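Local coordinates for uncharacterized protein (Bacteroides ovatus, PDB 3P02) that is of unknown function but pairs an E-set-like N-terminal region with a BT_3044-like C-terminal region rich in antiparallel beta structure, at residues I68-K73 and L80-L85; L214-D219 and P247-S252; E254-A257 and Y261-H264; D275-T280 and N284-Y289. One frame throughout, in Å; residues are numbered along the deposited sequence. Where two conformers were deposited one is given.

Contact 1 of 4, residues I68-K73 and L80-L85; sequences ILNFEK and LYFREL
Helix 65-74 meets the chain leading into the short strand 83-84 closest at Asn70 and Tyr81, whose CA atoms lie 5.4 Å apart. The helix is tied to this loop by the side-chain amide of Asn70, which pairs with the backbone N-H and C=O of one residue, Phe82, closing a small ring of two hydrogen bonds. OD1 of Asn70 accepts from Phe82 N at 2.9 Å, the donor tilted 31° from the carbonyl plane of the amide. ND2 of Asn70 donates to Phe82 O at 3.0 Å, on a lone pair in that carbonyl's plane. Two bonds from one flat group fix its rotation about chi2, and they occupy the polar ends of a buried residue. Tyr81 OH passes beside the edge of Phe71 and hydrogen-bonds Gly75 O, just beyond the helix segment. On the Phe82 ring, Lys121 makes a cation-pi contact, and Leu69, in one of its two conformers, brings CD2 to 4.0 Å from CD2 of Phe82. The amide of Asn70 also lies stacked on the Tyr81 ring, their planes 6° apart, while Asn70 CB sits over the ring centre, a CH-pi contact of 3.6 Å to the centroid.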
loop_
_atom_site.group_PDB
_atom_site.type_symbol
_atom_site.label_atom_id
_atom_site.label_comp_id
_atom_site.label_asym_id
_atom_site.label_seq_id
_atom_site.Cartn_x
_atom_site.Cartn_y
_atom_site.Cartn_z
ATOM N N ILE A 68 -0.148 -16.143 -13.229
ATOM C CA ILE A 68 -1.475 -16.200 -13.861
ATOM C C ILE A 68 -2.277 -14.935 -13.530
ATOM O O ILE A 68 -2.775 -14.281 -14.456
ATOM C CB ILE A 68 -2.195 -17.488 -13.417
ATOM C CG1 ILE A 68 -1.458 -18.684 -14.021
ATOM C CG2 ILE A 68 -3.675 -17.468 -13.841
ATOM C CD1 ILE A 68 -1.900 -20.068 -13.375
ATOM N N LEU A 69 -2.383 -14.583 -12.239
ATOM C CA LEU A 69 -3.112 -13.389 -11.819
ATOM C C LEU A 69 -2.562 -12.148 -12.548
ATOM O O LEU A 69 -3.332 -11.352 -13.088
ATOM C CB LEU A 69 -2.996 -13.209 -10.288
ATOM C CG LEU A 69 -3.613 -11.936 -9.695
ATOM C CD1 LEU A 69 -5.137 -12.027 -9.655
ATOM C CD2 LEU A 69 -3.048 -11.660 -8.302
ATOM N N ASN A 70 -1.231 -11.998 -12.588
ATOM C CA ASN A 70 -0.612 -10.836 -13.247
ATOM C C ASN A 70 -1.006 -10.736 -14.711
ATOM O O ASN A 70 -1.400 -9.656 -15.157
ATOM C CB ASN A 70 0.906 -10.917 -13.134
ATOM C CG ASN A 70 1.394 -10.448 -11.795
ATOM O OD1 ASN A 70 0.781 -9.590 -11.166
ATOM N ND2 ASN A 70 2.517 -10.990 -11.340
ATOM N N PHE A 71 -0.921 -11.833 -15.453
ATOM C CA PHE A 71 -1.255 -11.746 -16.874
ATOM C C PHE A 71 -2.749 -11.496 -17.066
ATOM O O PHE A 71 -3.139 -10.688 -17.925
ATOM C CB PHE A 71 -0.792 -12.991 -17.645
ATOM C CG PHE A 71 -0.946 -12.740 -19.126
ATOM C CD1 PHE A 71 -0.065 -11.902 -19.799
ATOM C CD2 PHE A 71 -2.019 -13.281 -19.831
ATOM C CE1 PHE A 71 -0.251 -11.599 -21.146
ATOM C CE2 PHE A 71 -2.203 -12.988 -21.181
ATOM C CZ PHE A 71 -1.322 -12.136 -21.827
ATOM N N GLU A 72 -3.584 -12.226 -16.316
ATOM C CA GLU A 72 -5.027 -12.102 -16.457
ATOM C C GLU A 72 -5.511 -10.688 -16.085
ATOM O O GLU A 72 -6.448 -10.197 -16.705
ATOM C CB GLU A 72 -5.759 -13.189 -15.648
ATOM C CG GLU A 72 -5.467 -14.573 -16.224
ATOM C CD GLU A 72 -6.218 -15.727 -15.581
ATOM O OE1 GLU A 72 -6.902 -15.497 -14.558
ATOM O OE2 GLU A 72 -6.037 -16.876 -16.043
ATOM N N LYS A 73 -4.892 -10.042 -15.088
ATOM C CA LYS A 73 -5.316 -8.700 -14.680
ATOM C C LYS A 73 -4.643 -7.600 -15.474
ATOM O O LYS A 73 -5.272 -6.569 -15.728
ATOM C CB LYS A 73 -5.054 -8.458 -13.178
ATOM C CG LYS A 73 -5.955 -9.263 -12.243
ATOM C CD LYS A 73 -7.374 -8.686 -12.134
ATOM C CE LYS A 73 -8.317 -9.639 -11.433
ATOM N NZ LYS A 73 -9.732 -9.190 -11.532
ATOM N N LEU A 80 3.264 -3.357 -14.005
ATOM C CA LEU A 80 2.099 -3.352 -13.111
ATOM C C LEU A 80 2.009 -4.610 -12.234
ATOM O O LEU A 80 1.125 -4.713 -11.386
ATOM C CB LEU A 80 0.823 -3.310 -13.972
ATOM C CG LEU A 80 0.645 -2.145 -14.975
ATOM C CD1 LEU A 80 -0.785 -2.182 -15.535
ATOM C CD2 LEU A 80 0.882 -0.792 -14.299
ATOM N N TYR A 81 2.875 -5.583 -12.495
ATOM C CA TYR A 81 2.761 -6.893 -11.838
ATOM C C TYR A 81 3.064 -6.872 -10.362
ATOM O O TYR A 81 3.966 -6.155 -9.888
ATOM C CB TYR A 81 3.711 -7.894 -12.491
ATOM C CG TYR A 81 3.364 -8.382 -13.884
ATOM C CD1 TYR A 81 2.300 -7.832 -14.602
ATOM C CD2 TYR A 81 4.087 -9.410 -14.479
ATOM C CE1 TYR A 81 1.969 -8.302 -15.880
ATOM C CE2 TYR A 81 3.799 -9.849 -15.767
ATOM C CZ TYR A 81 2.721 -9.314 -16.454
ATOM O OH TYR A 81 2.432 -9.802 -17.710
ATOM N N PHE A 82 2.351 -7.752 -9.651
ATOM C CA PHE A 82 2.658 -8.029 -8.253
ATOM C C PHE A 82 3.915 -8.872 -8.250
ATOM O O PHE A 82 4.066 -9.778 -9.092
ATOM C CB PHE A 82 1.521 -8.829 -7.577
ATOM C CG PHE A 82 0.227 -8.079 -7.441
ATOM C CD1 PHE A 82 0.037 -7.172 -6.408
ATOM C CD2 PHE A 82 -0.828 -8.322 -8.312
ATOM C CE1 PHE A 82 -1.169 -6.475 -6.286
ATOM C CE2 PHE A 82 -2.034 -7.630 -8.182
ATOM C CZ PHE A 82 -2.193 -6.707 -7.180
ATOM N N ARG A 83 4.804 -8.595 -7.303
ATOM C CA ARG A 83 6.014 -9.377 -7.084
ATOM C C ARG A 83 5.806 -10.220 -5.862
ATOM O O ARG A 83 5.155 -9.768 -4.918
ATOM C CB ARG A 83 7.221 -8.439 -6.866
ATOM C CG ARG A 83 7.530 -7.582 -8.101
ATOM C CD ARG A 83 8.699 -6.647 -7.875
ATOM N NE ARG A 83 9.933 -7.369 -7.541
ATOM C CZ ARG A 83 11.090 -6.781 -7.246
ATOM N NH1 ARG A 83 11.193 -5.458 -7.257
ATOM N NH2 ARG A 83 12.151 -7.510 -6.935
ATOM N N GLU A 84 6.340 -11.446 -5.863
ATOM C CA GLU A 84 6.206 -12.290 -4.689
ATOM C C GLU A 84 6.899 -11.654 -3.493
ATOM O O GLU A 84 8.077 -11.301 -3.574
ATOM C CB GLU A 84 6.766 -13.694 -4.961
ATOM C CG GLU A 84 6.624 -14.624 -3.764
ATOM C CD GLU A 84 7.294 -15.970 -3.991
ATOM O OE1 GLU A 84 7.093 -16.556 -5.074
ATOM O OE2 GLU A 84 8.037 -16.429 -3.096
ATOM N N LEU A 85 6.177 -11.546 -2.368
ATOM C CA LEU A 85 6.769 -10.993 -1.163
ATOM C C LEU A 85 7.907 -11.922 -0.671
ATOM O O LEU A 85 7.649 -13.107 -0.406
ATOM C CB LEU A 85 5.676 -10.859 -0.077
ATOM C CG LEU A 85 6.158 -10.274 1.259
ATOM C CD1 LEU A 85 6.590 -8.813 1.082
ATOM C CD2 LEU A 85 5.059 -10.356 2.320
#

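Contact 2 of 4, residues L214-D219 and P247-S252; sequences LQFTGD and PTYKVS
An edge-to-face aromatic pair, Phe216 on Tyr249, forms part of the buried side-chain layer on the large antiparallel sheet of the C-terminal region. It joins strands 211-220 and 242-255, which are not direct neighbours: strand 228-234 runs between them. The ring planes stand at 81° with centroids 4.9 Å apart, the evidence for a T-shaped geometry. Phe216 supplies the edge; its CD2 lies over the centre of the Tyr249 ring, 3.5 Å above the plane. CG of Tyr249 falls between its backbone N and carbonyl carbon (chi1 73°), and the phenol then extends across to the other strand, where OH donates to Thr217 O at 2.6 Å. The donor is tilted 35° from that carbonyl's plane. Farther along, Leu214 CD2 touches Pro247 CG at 4.2 Å. Met230 of the intervening strand packs against both aromatic residues, and Phe157 stacks on Phe216. Where the strand turns its corner, Thr217 OG1 accepts from Asp219 N in an ST turn and also bonds Lys229 O. The chemistry thus implies an apolar layer in which the buried hydroxyl of Tyr249 is satisfied by Thr217 O, a bond that pins the ring while Phe216 covers one face.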
loop_
_atom_site.group_PDB
_atom_site.type_symbol
_atom_site.label_atom_id
_atom_site.label_comp_id
_atom_site.label_asym_id
_atom_site.label_seq_id
_atom_site.Cartn_x
_atom_site.Cartn_y
_atom_site.Cartn_z
ATOM N N LEU A 214 10.148 12.939 1.411
ATOM C CA LEU A 214 9.707 13.929 2.403
ATOM C C LEU A 214 9.892 13.372 3.765
ATOM O O LEU A 214 9.474 12.224 4.014
ATOM C CB LEU A 214 8.211 14.301 2.222
ATOM C CG LEU A 214 7.876 15.080 0.934
ATOM C CD1 LEU A 214 6.353 15.051 0.668
ATOM C CD2 LEU A 214 8.417 16.528 1.011
ATOM N N GLN A 215 10.478 14.166 4.655
ATOM C CA GLN A 215 10.635 13.757 6.046
ATOM C C GLN A 215 9.869 14.718 6.929
ATOM O O GLN A 215 10.064 15.927 6.821
ATOM C CB GLN A 215 12.117 13.701 6.443
ATOM C CG GLN A 215 12.353 13.289 7.900
ATOM C CD GLN A 215 13.825 13.243 8.220
ATOM O OE1 GLN A 215 14.676 13.171 7.331
ATOM N NE2 GLN A 215 14.165 13.269 9.496
ATOM N N PHE A 216 8.992 14.177 7.777
ATOM C CA PHE A 216 8.198 14.966 8.719
ATOM C C PHE A 216 8.948 15.009 10.036
ATOM O O PHE A 216 8.977 14.009 10.756
ATOM C CB PHE A 216 6.811 14.305 8.891
ATOM C CG PHE A 216 5.978 14.353 7.641
ATOM C CD1 PHE A 216 6.156 13.410 6.620
ATOM C CD2 PHE A 216 5.043 15.363 7.449
ATOM C CE1 PHE A 216 5.395 13.468 5.451
ATOM C CE2 PHE A 216 4.254 15.400 6.290
ATOM C CZ PHE A 216 4.451 14.456 5.284
ATOM N N THR A 217 9.583 16.130 10.346
ATOM C CA THR A 217 10.344 16.205 11.605
ATOM C C THR A 217 9.433 16.572 12.770
ATOM O O THR A 217 8.338 17.099 12.580
ATOM C CB THR A 217 11.484 17.275 11.510
ATOM O OG1 THR A 217 10.926 18.584 11.761
ATOM C CG2 THR A 217 12.262 17.229 10.161
ATOM N N GLY A 218 9.945 16.412 13.976
ATOM C CA GLY A 218 9.198 16.865 15.148
ATOM C C GLY A 218 9.607 18.255 15.610
ATOM O O GLY A 218 9.262 18.662 16.730
ATOM N N ASP A 219 10.361 19.002 14.748
ATOM C CA ASP A 219 10.860 20.328 15.099
ATOM C C ASP A 219 9.981 21.464 14.597
ATOM O O ASP A 219 9.718 21.559 13.393
ATOM C CB ASP A 219 12.281 20.545 14.551
ATOM C CG ASP A 219 13.369 19.647 15.122
ATOM O OD1 ASP A 219 13.157 19.070 16.213
ATOM O OD2 ASP A 219 14.420 19.502 14.463
ATOM N N PRO A 247 10.153 22.354 2.813
ATOM C CA PRO A 247 8.706 22.397 3.078
ATOM C C PRO A 247 8.391 22.451 4.574
ATOM O O PRO A 247 9.252 22.200 5.436
ATOM C CB PRO A 247 8.176 21.095 2.436
ATOM C CG PRO A 247 9.273 20.594 1.552
ATOM C CD PRO A 247 10.548 21.071 2.188
ATOM N N THR A 248 7.143 22.835 4.885
ATOM C CA THR A 248 6.625 22.877 6.259
ATOM C C THR A 248 5.299 22.124 6.325
ATOM O O THR A 248 4.655 21.895 5.292
ATOM C CB THR A 248 6.425 24.308 6.760
ATOM O OG1 THR A 248 5.403 24.925 5.957
ATOM C CG2 THR A 248 7.709 25.123 6.765
ATOM N N TYR A 249 4.879 21.738 7.523
ATOM C CA TYR A 249 3.569 21.104 7.633
ATOM C C TYR A 249 2.902 21.471 8.928
ATOM O O TYR A 249 3.552 21.892 9.903
ATOM C CB TYR A 249 3.611 19.575 7.477
ATOM C CG TYR A 249 4.208 18.829 8.652
ATOM C CD1 TYR A 249 5.582 18.799 8.861
ATOM C CD2 TYR A 249 3.402 18.102 9.521
ATOM C CE1 TYR A 249 6.141 18.052 9.894
ATOM C CE2 TYR A 249 3.953 17.350 10.569
ATOM C CZ TYR A 249 5.324 17.342 10.757
ATOM O OH TYR A 249 5.876 16.659 11.814
ATOM N N LYS A 250 1.581 21.302 8.918
ATOM C CA LYS A 250 0.730 21.475 10.080
ATOM C C LYS A 250 -0.166 20.271 10.174
ATOM O O LYS A 250 -0.588 19.715 9.145
ATOM C CB LYS A 250 -0.102 22.756 9.989
ATOM C CG LYS A 250 0.705 24.046 10.096
ATOM C CD LYS A 250 -0.216 25.273 10.218
ATOM C CE LYS A 250 -0.723 25.477 11.628
ATOM N NZ LYS A 250 -1.689 26.603 11.717
ATOM N N VAL A 251 -0.409 19.839 11.396
ATOM C CA VAL A 251 -1.275 18.693 11.697
ATOM C C VAL A 251 -2.309 19.178 12.665
ATOM O O VAL A 251 -1.939 19.745 13.698
ATOM C CB VAL A 251 -0.538 17.451 12.270
ATOM C CG1 VAL A 251 -1.528 16.331 12.585
ATOM C CG2 VAL A 251 0.523 16.932 11.336
ATOM N N SER A 252 -3.590 18.907 12.398
ATOM C CA SER A 252 -4.684 19.264 13.313
ATOM C C SER A 252 -5.783 18.240 13.206
ATOM O O SER A 252 -5.887 17.534 12.199
ATOM C CB SER A 252 -5.255 20.647 12.992
ATOM O OG SER A 252 -5.650 20.704 11.630
#

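Contact 3 of 4, residues E254-A257 and Y261-H264; sequences EMDA and YLKH
Backbone bonds set the register between Glu254-Ala257 and Tyr261-His264. Glu254 and His264 form an antiparallel hydrogen-bonded pair, with Glu254 N to His264 O at 2.9 Å and His264 N to Glu254 O at 2.8 Å. Met255 and Lys263 follow as a non-hydrogen-bonded pair, their CA atoms 4.4 Å apart, and Asp256 N closes the ladder on Leu262 O at 2.7 Å. Among polar side chains, His264 NE2 donates to Asp256 OD1 at 2.6 Å with an N-H...O angle of 175°. The oxygen lies in the imidazole plane and uses its anti lone pair, while the carboxylate is turned 56° from the ring. The other ring nitrogen, ND1, bonds Asp300, so both nitrogens are engaged and the ring's orientation is fixed. Asp256 OD2 in turn holds Lys259 N and Thr258 OG1 of the turn. Apolar contact lies on the face carrying Met255 and Lys263. The selenomethionine chain at 255 bends at chi2 and chi3, bringing SE 3.8 Å from Lys263 CB and CE beside the carbonyl carbon of Tyr261. This is the turn end of a beta hairpin, strands 242-255 and 262-278, at the protein surface.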
loop_
_atom_site.group_PDB
_atom_site.type_symbol
_atom_site.label_atom_id
_atom_site.label_comp_id
_atom_site.label_asym_id
_atom_site.label_seq_id
_atom_site.Cartn_x
_atom_site.Cartn_y
_atom_site.Cartn_z
ATOM N N GLU A 254 -10.053 17.453 14.650
ATOM C CA GLU A 254 -11.269 17.885 15.330
ATOM C C GLU A 254 -12.289 16.774 15.203
ATOM O O GLU A 254 -12.292 16.031 14.222
ATOM C CB GLU A 254 -11.820 19.200 14.765
ATOM C CG GLU A 254 -12.425 19.063 13.377
ATOM C CD GLU A 254 -12.709 20.355 12.640
ATOM O OE1 GLU A 254 -12.776 21.418 13.297
ATOM O OE2 GLU A 254 -12.864 20.303 11.400
HETATM N N MSE A 255 -13.168 16.668 16.175
HETATM C CA MSE A 255 -14.240 15.688 16.098
HETATM C C MSE A 255 -15.362 16.263 15.252
HETATM O O MSE A 255 -15.600 17.477 15.300
HETATM C CB MSE A 255 -14.747 15.326 17.511
HETATM C CG MSE A 255 -13.640 14.786 18.415
HETATM SE SE MSE A 255 -12.730 13.236 17.647
HETATM C CE MSE A 255 -14.262 12.034 17.593
ATOM N N ASP A 256 -16.060 15.423 14.497
ATOM C CA ASP A 256 -17.202 15.876 13.705
ATOM C C ASP A 256 -18.294 16.441 14.625
ATOM O O ASP A 256 -18.488 15.961 15.745
ATOM C CB ASP A 256 -17.754 14.734 12.865
ATOM C CG ASP A 256 -18.673 15.177 11.752
ATOM O OD1 ASP A 256 -18.164 15.622 10.715
ATOM O OD2 ASP A 256 -19.900 15.028 11.906
ATOM N N ALA A 257 -18.962 17.499 14.152
ATOM C CA ALA A 257 -19.997 18.215 14.886
ATOM C C ALA A 257 -21.220 17.345 15.162
ATOM O O ALA A 257 -21.854 17.512 16.210
ATOM C CB ALA A 257 -20.411 19.453 14.095
ATOM N N TYR A 261 -18.279 10.330 17.024
ATOM C CA TYR A 261 -17.254 9.281 17.050
ATOM C C TYR A 261 -16.263 9.499 15.914
ATOM O O TYR A 261 -15.236 8.816 15.847
ATOM C CB TYR A 261 -17.905 7.896 16.855
ATOM C CG TYR A 261 -18.725 7.806 15.586
ATOM C CD1 TYR A 261 -18.125 7.516 14.361
ATOM C CD2 TYR A 261 -20.091 8.078 15.599
ATOM C CE1 TYR A 261 -18.863 7.514 13.179
ATOM C CE2 TYR A 261 -20.850 8.022 14.431
ATOM C CZ TYR A 261 -20.232 7.741 13.226
ATOM O OH TYR A 261 -20.977 7.715 12.078
ATOM N N LEU A 262 -16.607 10.394 14.972
ATOM C CA LEU A 262 -15.799 10.590 13.784
ATOM C C LEU A 262 -14.775 11.714 13.947
ATOM O O LEU A 262 -15.129 12.874 14.200
ATOM C CB LEU A 262 -16.731 10.877 12.587
ATOM C CG LEU A 262 -16.066 10.858 11.202
ATOM C CD1 LEU A 262 -15.663 9.450 10.795
ATOM C CD2 LEU A 262 -17.004 11.463 10.164
ATOM N N LYS A 263 -13.506 11.357 13.775
ATOM C CA LYS A 263 -12.417 12.321 13.853
ATOM C C LYS A 263 -12.002 12.777 12.459
ATOM O O LYS A 263 -11.833 11.946 11.572
ATOM C CB LYS A 263 -11.213 11.679 14.570
ATOM C CG LYS A 263 -10.007 12.635 14.725
ATOM C CD LYS A 263 -9.078 12.191 15.858
ATOM C CE LYS A 263 -8.171 11.067 15.465
ATOM N NZ LYS A 263 -7.201 10.718 16.538
ATOM N N HIS A 264 -11.824 14.087 12.275
ATOM C CA HIS A 264 -11.246 14.629 11.050
ATOM C C HIS A 264 -9.817 14.974 11.365
ATOM O O HIS A 264 -9.577 15.710 12.330
ATOM C CB HIS A 264 -12.002 15.865 10.564
ATOM C CG HIS A 264 -13.432 15.591 10.243
ATOM N ND1 HIS A 264 -13.792 14.850 9.142
ATOM C CD2 HIS A 264 -14.541 15.962 10.906
ATOM C CE1 HIS A 264 -15.112 14.800 9.166
ATOM N NE2 HIS A 264 -15.602 15.451 10.211
#

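Contact 4 of 4, residues D275-T280 and N284-Y289; sequences DFVDYT and NYEIEY
Strands 262-278 and 287-302 pair here as the closed end of an antiparallel beta hairpin, at an extremity of the C-terminal sheet; the short strand axes run at 155°. Four backbone bonds prove the pairing. Phe276 and Tyr289 exchange two, N of Tyr289 reaching O of Phe276 at 2.8 Å; two more run from Asp278 N to Ile287 O and from Ile287 N to Asp278 O, both 2.9 Å. On the face shared by these four residues, CB of Tyr289 lies over the Phe276 ring, 3.5 Å from CE1 of Phe276; the two rings are inclined by 33°. Asp278, with CG anti to the backbone N (chi1 176°), runs alongside Tyr289 and presents CB to the phenol's edge, 3.7 Å from CE2 of Tyr289. A water spans their polar ends, 2.8 Å from Asp278 OD2 and 2.7 Å from Tyr289 OH. The other carboxylate oxygen, OD1, accepts from Thr280 N in an Asx turn. Across the opposite face, in the conformers given here, Val277 CG1 rests against Glu286 CD, whose carboxylate forms a salt bridge with Lys240. Around the hairpin, Arg200 and Ser281 bind Asp278 OD2, strand 242-255 lies beyond Asp275 through Asn242, and Met170 of strand 166-170 packs on Tyr289.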
loop_
_atom_site.group_PDB
_atom_site.type_symbol
_atom_site.label_atom_id
_atom_site.label_comp_id
_atom_site.label_asym_id
_atom_site.label_seq_id
_atom_site.Cartn_x
_atom_site.Cartn_y
_atom_site.Cartn_z
ATOM N N ASP A 275 12.935 22.237 -8.835
ATOM C CA ASP A 275 13.155 21.900 -10.223
ATOM C C ASP A 275 13.532 20.426 -10.329
ATOM O O ASP A 275 14.172 19.881 -9.430
ATOM C CB ASP A 275 14.288 22.746 -10.846
ATOM C CG ASP A 275 13.989 24.206 -11.063
ATOM O OD1 ASP A 275 12.775 24.579 -11.085
ATOM O OD2 ASP A 275 14.948 24.968 -11.303
ATOM N N PHE A 276 13.194 19.806 -11.466
ATOM C CA PHE A 276 13.613 18.445 -11.780
ATOM C C PHE A 276 13.530 18.288 -13.263
ATOM O O PHE A 276 12.860 19.075 -13.939
ATOM C CB PHE A 276 12.786 17.376 -11.054
ATOM C CG PHE A 276 11.437 17.167 -11.679
ATOM C CD1 PHE A 276 10.373 18.027 -11.389
ATOM C CD2 PHE A 276 11.226 16.117 -12.583
ATOM C CE1 PHE A 276 9.141 17.858 -12.024
ATOM C CE2 PHE A 276 10.003 15.971 -13.235
ATOM C CZ PHE A 276 8.963 16.830 -12.941
ATOM N N VAL A 277 14.177 17.245 -13.775
ATOM C CA VAL A 277 14.187 16.982 -15.200
ATOM C C VAL A 277 13.454 15.671 -15.498
ATOM O O VAL A 277 13.688 14.667 -14.799
ATOM C CB VAL A 277 15.669 16.926 -15.681
ATOM C CG1 VAL A 277 15.775 16.492 -17.137
ATOM C CG2 VAL A 277 16.370 18.266 -15.467
ATOM N N ASP A 278 12.629 15.671 -16.540
ATOM C CA ASP A 278 11.994 14.475 -17.050
ATOM C C ASP A 278 12.882 14.058 -18.227
ATOM O O ASP A 278 12.865 14.714 -19.280
ATOM C CB ASP A 278 10.551 14.741 -17.473
ATOM C CG ASP A 278 9.877 13.543 -18.114
ATOM O OD1 ASP A 278 10.607 12.612 -18.594
ATOM O OD2 ASP A 278 8.630 13.523 -18.159
ATOM N N TYR A 279 13.719 13.035 -18.037
ATOM C CA TYR A 279 14.658 12.627 -19.083
ATOM C C TYR A 279 14.222 11.307 -19.743
ATOM O O TYR A 279 15.020 10.679 -20.438
ATOM C CB TYR A 279 16.088 12.519 -18.474
ATOM C CG TYR A 279 16.213 11.469 -17.384
ATOM C CD1 TYR A 279 15.838 11.748 -16.070
ATOM C CD2 TYR A 279 16.736 10.203 -17.661
ATOM C CE1 TYR A 279 15.913 10.775 -15.078
ATOM C CE2 TYR A 279 16.861 9.240 -16.667
ATOM C CZ TYR A 279 16.456 9.532 -15.372
ATOM O OH TYR A 279 16.552 8.577 -14.382
ATOM N N THR A 280 12.952 10.861 -19.509
ATOM C CA THR A 280 12.530 9.562 -20.046
ATOM C C THR A 280 11.213 9.601 -20.829
ATOM O O THR A 280 10.985 8.662 -21.595
ATOM C CB THR A 280 12.408 8.522 -18.897
ATOM O OG1 THR A 280 11.537 9.043 -17.888
ATOM C CG2 THR A 280 13.764 8.186 -18.250
ATOM N N ASN A 284 14.841 10.663 -26.571
ATOM C CA ASN A 284 16.132 11.333 -26.750
ATOM C C ASN A 284 16.065 12.808 -26.371
ATOM O O ASN A 284 16.764 13.636 -26.942
ATOM C CB ASN A 284 16.631 11.152 -28.222
ATOM C CG ASN A 284 16.930 9.717 -28.588
ATOM O OD1 ASN A 284 17.238 8.875 -27.736
ATOM N ND2 ASN A 284 16.794 9.392 -29.860
ATOM N N TYR A 285 15.221 13.138 -25.393
ATOM C CA TYR A 285 15.061 14.531 -25.023
ATOM C C TYR A 285 14.822 14.644 -23.515
ATOM O O TYR A 285 14.522 13.650 -22.838
ATOM C CB TYR A 285 13.931 15.180 -25.845
ATOM C CG TYR A 285 14.002 16.687 -25.854
ATOM C CD1 TYR A 285 15.111 17.352 -26.380
ATOM C CD2 TYR A 285 13.009 17.453 -25.250
ATOM C CE1 TYR A 285 15.221 18.743 -26.313
ATOM C CE2 TYR A 285 13.101 18.850 -25.197
ATOM C CZ TYR A 285 14.207 19.486 -25.733
ATOM O OH TYR A 285 14.306 20.856 -25.663
ATOM N N GLU A 286 15.015 15.858 -23.009
ATOM C CA GLU A 286 14.908 16.218 -21.593
ATOM C C GLU A 286 14.047 17.426 -21.407
ATOM O O GLU A 286 14.303 18.433 -22.072
ATOM C CB GLU A 286 16.300 16.575 -21.053
ATOM C CG GLU A 286 17.024 15.483 -20.324
ATOM C CD GLU A 286 18.203 16.003 -19.525
ATOM O OE1 GLU A 286 18.487 17.223 -19.579
ATOM O OE2 GLU A 286 18.833 15.188 -18.815
ATOM N N ILE A 287 13.087 17.373 -20.464
ATOM C CA ILE A 287 12.236 18.516 -20.159
ATOM C C ILE A 287 12.575 19.031 -18.758
ATOM O O ILE A 287 12.527 18.259 -17.790
ATOM C CB ILE A 287 10.731 18.180 -20.292
ATOM C CG1 ILE A 287 10.404 17.469 -21.635
ATOM C CG2 ILE A 287 9.871 19.433 -20.085
ATOM C CD1 ILE A 287 10.595 18.274 -22.867
ATOM N N GLU A 288 12.890 20.329 -18.648
ATOM C CA GLU A 288 13.209 20.922 -17.358
ATOM C C GLU A 288 11.942 21.471 -16.735
ATOM O O GLU A 288 11.413 22.504 -17.171
ATOM C CB GLU A 288 14.262 22.024 -17.523
ATOM C CG GLU A 288 15.557 21.485 -18.098
ATOM C CD GLU A 288 16.691 22.487 -18.228
ATOM O OE1 GLU A 288 16.508 23.668 -17.855
ATOM O OE2 GLU A 288 17.761 22.083 -18.740
ATOM N N TYR A 289 11.476 20.782 -15.710
ATOM C CA TYR A 289 10.262 21.147 -15.024
ATOM C C TYR A 289 10.501 21.713 -13.628
ATOM O O TYR A 289 11.611 21.694 -13.107
ATOM C CB TYR A 289 9.397 19.884 -14.859
ATOM C CG TYR A 289 8.720 19.380 -16.115
ATOM C CD1 TYR A 289 7.815 20.183 -16.810
ATOM C CD2 TYR A 289 8.820 18.043 -16.490
ATOM C CE1 TYR A 289 7.082 19.690 -17.892
ATOM C CE2 TYR A 289 8.109 17.540 -17.587
ATOM C CZ TYR A 289 7.205 18.355 -18.255
ATOM O OH TYR A 289 6.548 17.893 -19.380
HETATM O O HOH W 1 11.977 13.265 -21.698
HETATM O O HOH W 2 6.911 15.233 -19.590
#

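How the contacts relate
Contacts 2, 3 and 4 all lie on the large antiparallel sheet of the BT_3044-like region, whereas contact 1 belongs to the DUF4973 range. Contact 1 stands apart: its centre is 36 Å from that of contact 2 and 39 Å from that of contact 3, both across the chain's centre, and its nearest atoms are about 15 Å from contact 4. Strand 242-255 serves both contact 2 and contact 3, whose centres are 22 Å apart. Strand 262-278 begins near contact 3 and ends at contact 4, separating their centres by 43 Å. No active site is known; an ethanediol, probably from the crystallisation liquor, sits about 4 Å from the Asp278 side chain in contact 4.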